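Local structure of putative polyketide synthase (Brevibacillus brevis, 6HP2) at residues Q80-Q85 with R314-A319. The protein is the O-methyltransferase domain of a trans-AT polyketide synthase, presumably transferring a methyl group from S-adenosylmethionine, probably in bacillaene biosynthesis. Numbering follows the deposited sequence.
With SAH (S-adenosyl-L-homocysteine), chain B.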
ATOM      1  N   GLN A  80      -4.758  -9.751  -3.800  1.00 24.87           N
ATOM      2  CA  GLN A  80      -3.788  -8.964  -3.027  1.00 20.43           C
ATOM      3  C   GLN A  80      -2.387  -9.137  -3.574  1.00 24.81           C
ATOM      4  O   GLN A  80      -1.620  -8.170  -3.658  1.00 24.80           O
ATOM      5  CB  GLN A  80      -3.840  -9.391  -1.556  1.00 30.78           C
ATOM      6  CG  GLN A  80      -5.155  -8.943  -0.914  1.00 47.91           C
ATOM      7  CD  GLN A  80      -5.284  -9.392   0.476  1.00 48.66           C
ATOM      8  OE1 GLN A  80      -5.069 -10.567   0.763  1.00 50.34           O
ATOM      9  NE2 GLN A  80      -5.615  -8.469   1.371  1.00 41.01           N
ATOM     10  N   VAL A  81      -2.033 -10.368  -3.940  1.00 24.95           N
ATOM     11  CA  VAL A  81      -0.748 -10.592  -4.564  1.00 27.65           C
ATOM     12  C   VAL A  81      -0.694  -9.895  -5.928  1.00 23.43           C
ATOM     13  O   VAL A  81       0.320  -9.316  -6.302  1.00 22.13           O
ATOM     14  CB  VAL A  81      -0.497 -12.097  -4.688  1.00 25.82           C
ATOM     15  CG1 VAL A  81       0.695 -12.338  -5.594  1.00 25.19           C
ATOM     16  CG2 VAL A  81      -0.281 -12.742  -3.249  1.00 26.91           C
ATOM     17  N   GLU A  82      -1.738 -10.039  -6.724  1.00 22.78           N
ATOM     18  CA  GLU A  82      -1.714  -9.476  -8.074  1.00 25.90           C
ATOM     19  C   GLU A  82      -1.449  -7.976  -8.016  1.00 26.77           C
ATOM     20  O   GLU A  82      -0.639  -7.439  -8.774  1.00 23.77           O
ATOM     21  CB  GLU A  82      -3.047  -9.752  -8.756  1.00 30.24           C
ATOM     22  CG  GLU A  82      -3.177  -9.059 -10.159  1.00 34.35           C
ATOM     23  CD  GLU A  82      -4.631  -9.027 -10.617  1.00 47.82           C
ATOM     24  OE1 GLU A  82      -5.038 -10.041 -11.210  1.00 31.58           O
ATOM     25  OE2 GLU A  82      -5.362  -8.013 -10.344  1.00 30.84           O
ATOM     26  N   MET A  83      -2.155  -7.276  -7.135  1.00 25.94           N
ATOM     27  CA  MET A  83      -1.979  -5.830  -7.021  1.00 27.15           C
ATOM     28  C   MET A  83      -0.554  -5.456  -6.653  1.00 26.31           C
ATOM     29  O   MET A  83       0.020  -4.512  -7.197  1.00 22.62           O
ATOM     30  CB  MET A  83      -2.927  -5.263  -5.984  1.00 25.41           C
ATOM     31  CG  MET A  83      -2.801  -3.750  -5.828  1.00 29.47           C
ATOM     32  SD  MET A  83      -4.148  -3.040  -4.794  1.00 30.94           S
ATOM     33  CE  MET A  83      -3.889  -3.774  -3.207  1.00 30.92           C
ATOM     34  N   ARG A  84       0.020  -6.147  -5.690  1.00 23.96           N
ATOM     35  CA  ARG A  84       1.426  -5.916  -5.341  1.00 22.05           C
ATOM     36  C   ARG A  84       2.356  -6.223  -6.506  1.00 23.51           C
ATOM     37  O   ARG A  84       3.361  -5.534  -6.691  1.00 23.99           O
ATOM     38  CB  ARG A  84       1.770  -6.759  -4.114  1.00 21.64           C
ATOM     39  CG  ARG A  84       1.202  -6.172  -2.842  1.00 21.00           C
ATOM     40  CD  ARG A  84       1.385  -7.163  -1.667  1.00 30.57           C
ATOM     41  NE  ARG A  84       1.234  -6.482  -0.381  1.00 41.51           N
ATOM     42  CZ  ARG A  84       0.059  -6.124   0.140  1.00 33.09           C
ATOM     43  NH1 ARG A  84      -1.091  -6.337  -0.535  1.00 35.11           N
ATOM     44  NH2 ARG A  84       0.050  -5.533   1.311  1.00 52.87           N
ATOM     45  N   GLN A  85       2.034  -7.239  -7.316  1.00 24.26           N
ATOM     46  CA  GLN A  85       2.868  -7.513  -8.475  1.00 22.81           C
ATOM     47  C   GLN A  85       2.873  -6.327  -9.426  1.00 20.84           C
ATOM     48  O   GLN A  85       3.915  -5.977 -10.001  1.00 25.80           O
ATOM     49  CB  GLN A  85       2.407  -8.764  -9.242  1.00 27.50           C
ATOM     50  CG  GLN A  85       2.606 -10.084  -8.446  1.00 25.36           C
ATOM     51  CD  GLN A  85       2.024 -11.261  -9.158  1.00 27.09           C
ATOM     52  OE1 GLN A  85       1.076 -11.108  -9.921  1.00 30.34           O
ATOM     53  NE2 GLN A  85       2.577 -12.450  -8.926  1.00 26.16           N
ATOM     54  N   ARG A 314      -3.040   6.014 -14.984  1.00 22.06           N
ATOM     55  CA  ARG A 314      -3.192   4.836 -15.826  1.00 22.49           C
ATOM     56  C   ARG A 314      -4.257   3.957 -15.216  1.00 27.39           C
ATOM     57  O   ARG A 314      -4.188   3.686 -14.026  1.00 30.51           O
ATOM     58  CB  ARG A 314      -1.879   4.048 -15.939  1.00 31.52           C
ATOM     59  CG  ARG A 314      -0.724   4.894 -16.496  1.00 75.03           C
ATOM     60  CD  ARG A 314       0.513   4.064 -16.754  1.00 93.82           C
ATOM     61  NE  ARG A 314       0.261   3.014 -17.735  1.00 86.38           N
ATOM     62  CZ  ARG A 314       1.189   2.172 -18.177  1.00108.39           C
ATOM     63  NH1 ARG A 314       2.439   2.259 -17.739  1.00154.21           N
ATOM     64  NH2 ARG A 314       0.867   1.249 -19.063  1.00 88.05           N
ATOM     65  N   PRO A 315      -5.206   3.460 -16.002  1.00 31.75           N
ATOM     66  CA  PRO A 315      -6.141   2.439 -15.472  1.00 26.45           C
ATOM     67  C   PRO A 315      -5.428   1.152 -15.087  1.00 22.38           C
ATOM     68  O   PRO A 315      -4.568   0.629 -15.813  1.00 24.95           O
ATOM     69  CB  PRO A 315      -7.149   2.197 -16.616  1.00 34.02           C
ATOM     70  CG  PRO A 315      -6.986   3.434 -17.547  1.00 40.79           C
ATOM     71  CD  PRO A 315      -5.526   3.885 -17.396  1.00 27.84           C
ATOM     72  N   TYR A 316      -5.741   0.583 -13.923  1.00 23.50           N
ATOM     73  CA  TYR A 316      -5.097  -0.661 -13.473  1.00 23.36           C
ATOM     74  C   TYR A 316      -5.181  -1.824 -14.476  1.00 22.39           C
ATOM     75  O   TYR A 316      -4.227  -2.589 -14.612  1.00 24.49           O
ATOM     76  CB  TYR A 316      -5.661  -1.042 -12.096  1.00 26.18           C
ATOM     77  CG  TYR A 316      -5.149  -2.328 -11.499  1.00 29.17           C
ATOM     78  CD1 TYR A 316      -3.942  -2.364 -10.820  1.00 24.82           C
ATOM     79  CD2 TYR A 316      -5.897  -3.494 -11.568  1.00 23.86           C
ATOM     80  CE1 TYR A 316      -3.477  -3.532 -10.253  1.00 23.88           C
ATOM     81  CE2 TYR A 316      -5.441  -4.668 -11.002  1.00 23.36           C
ATOM     82  CZ  TYR A 316      -4.230  -4.679 -10.345  1.00 23.01           C
ATOM     83  OH  TYR A 316      -3.761  -5.837  -9.777  1.00 27.32           O
ATOM     84  N   PRO A 317      -6.363  -1.963 -15.161  1.00 24.93           N
ATOM     85  CA  PRO A 317      -6.370  -3.059 -16.135  1.00 29.62           C
ATOM     86  C   PRO A 317      -5.321  -2.895 -17.206  1.00 33.03           C
ATOM     87  O   PRO A 317      -4.784  -3.905 -17.683  1.00 27.90           O
ATOM     88  CB  PRO A 317      -7.764  -3.002 -16.749  1.00 29.09           C
ATOM     89  CG  PRO A 317      -8.616  -2.319 -15.627  1.00 33.64           C
ATOM     90  CD  PRO A 317      -7.679  -1.292 -15.072  1.00 26.99           C
ATOM     91  N   GLU A 318      -4.991  -1.646 -17.559  1.00 28.00           N
ATOM     92  CA  GLU A 318      -3.984  -1.407 -18.596  1.00 27.35           C
ATOM     93  C   GLU A 318      -2.608  -1.746 -18.066  1.00 24.32           C
ATOM     94  O   GLU A 318      -1.821  -2.396 -18.762  1.00 28.18           O
ATOM     95  CB  GLU A 318      -4.027   0.044 -19.089  1.00 46.85           C
ATOM     96  CG  GLU A 318      -2.929   0.404 -20.087  1.00 82.14           C
ATOM     97  CD  GLU A 318      -2.828   1.914 -20.351  1.00 74.49           C
ATOM     98  OE1 GLU A 318      -3.883   2.595 -20.408  1.00 54.80           O
ATOM     99  OE2 GLU A 318      -1.694   2.414 -20.483  1.00 68.22           O
ATOM    100  N   ALA A 319      -2.304  -1.310 -16.834  1.00 27.40           N
ATOM    101  CA  ALA A 319      -1.038  -1.657 -16.192  1.00 27.66           C
ATOM    102  C   ALA A 319      -0.909  -3.159 -15.937  1.00 27.58           C
ATOM    103  O   ALA A 319       0.189  -3.733 -16.078  1.00 26.08           O
ATOM    104  CB  ALA A 319      -0.905  -0.889 -14.881  1.00 30.02           C
TER
HETATM  105  N   SAH B2201       1.492  -2.503   4.524  1.00 29.00           N
HETATM  106  CA  SAH B2201       0.857  -3.573   5.288  1.00 32.79           C
HETATM  107  CB  SAH B2201      -0.045  -3.033   6.390  1.00 27.51           C
HETATM  108  CG  SAH B2201      -1.010  -1.936   5.977  1.00 27.77           C
HETATM  109  SD  SAH B2201      -2.159  -1.538   7.327  1.00 30.64           S
HETATM  110  C   SAH B2201       0.090  -4.438   4.318  1.00 42.42           C
HETATM  111  O   SAH B2201      -0.515  -5.433   4.716  1.00 32.30           O
HETATM  112  OXT SAH B2201       0.088  -4.147   3.127  1.00 42.69           O
HETATM  113  C5' SAH B2201      -1.397   0.020   7.839  1.00 30.88           C
HETATM  114  C4' SAH B2201      -0.044  -0.190   8.515  1.00 29.67           C
HETATM  115  O4' SAH B2201       0.553   1.105   8.750  1.00 31.28           O
HETATM  116  C3' SAH B2201      -0.202  -0.801   9.947  1.00 28.14           C
HETATM  117  O3' SAH B2201       0.848  -1.776  10.045  1.00 26.61           O
HETATM  118  C2' SAH B2201       0.026   0.348  10.927  1.00 27.70           C
HETATM  119  O2' SAH B2201       0.578  -0.018  12.157  1.00 27.74           O
HETATM  120  C1' SAH B2201       0.995   1.218  10.096  1.00 29.59           C
HETATM  121  N9  SAH B2201       1.093   2.623  10.485  1.00 26.86           N
HETATM  122  C8  SAH B2201       0.097   3.554  10.561  1.00 26.91           C
HETATM  123  N7  SAH B2201       0.657   4.681  11.011  1.00 22.86           N
HETATM  124  C5  SAH B2201       1.990   4.490  11.158  1.00 25.52           C
HETATM  125  C6  SAH B2201       3.039   5.294  11.587  1.00 24.69           C
HETATM  126  N6  SAH B2201       2.912   6.580  11.913  1.00 24.22           N
HETATM  127  N1  SAH B2201       4.301   4.778  11.605  1.00 24.10           N
HETATM  128  C2  SAH B2201       4.533   3.448  11.306  1.00 22.21           C
HETATM  129  N3  SAH B2201       3.483   2.656  10.916  1.00 23.52           N
HETATM  130  C4  SAH B2201       2.242   3.159  10.889  1.00 22.96           C
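Tyr316 reaches across to helix 70-88 and donates a hydrogen bond from OH to OE2 of Glu82, 2.8 Å away. Glu82 OE2 is met on its anti side, 17° out of the carboxylate plane, and lies at the edge of the phenol ring, 3.4 Å from Tyr316 CE2; carboxylate and ring planes are turned 40° apart. With CG anti to the backbone N (chi1 178°), the tyrosine ring runs straight out from the first turn of helix 316-326.

The van der Waals part is small. Tyr316 OH lies over the helix backbone at Met83 CA, 3.3 Å away, and beside CG of Glu82. Met83 adds a loose apolar touch, CG to Tyr316 CE1 at 4.5 Å, and its side chain also touches Tyr286 and Leu288 of strand 284-293; Leu288 also touches Tyr316.

Within 314-319, NH2 of the poorly ordered Arg314 side chain makes a salt bridge to OE2 of Glu318 (3.2 Å), four residues on; Arg314 NH1 also forms one with Glu237.

One residue beyond Met83, Arg84 belongs to the S-adenosyl-L-homocysteine site: its guanidinium lies by the ligand's carboxylate, modelled too close to assign a particular bond, while NE of Arg84 is paired with Asp109. The contact thus packs the C-terminal helix, beyond edge strand 314-315, against the helix that brings Arg84 to the S-adenosyl-L-homocysteine pocket of a Rossmann-like class I methyltransferase fold.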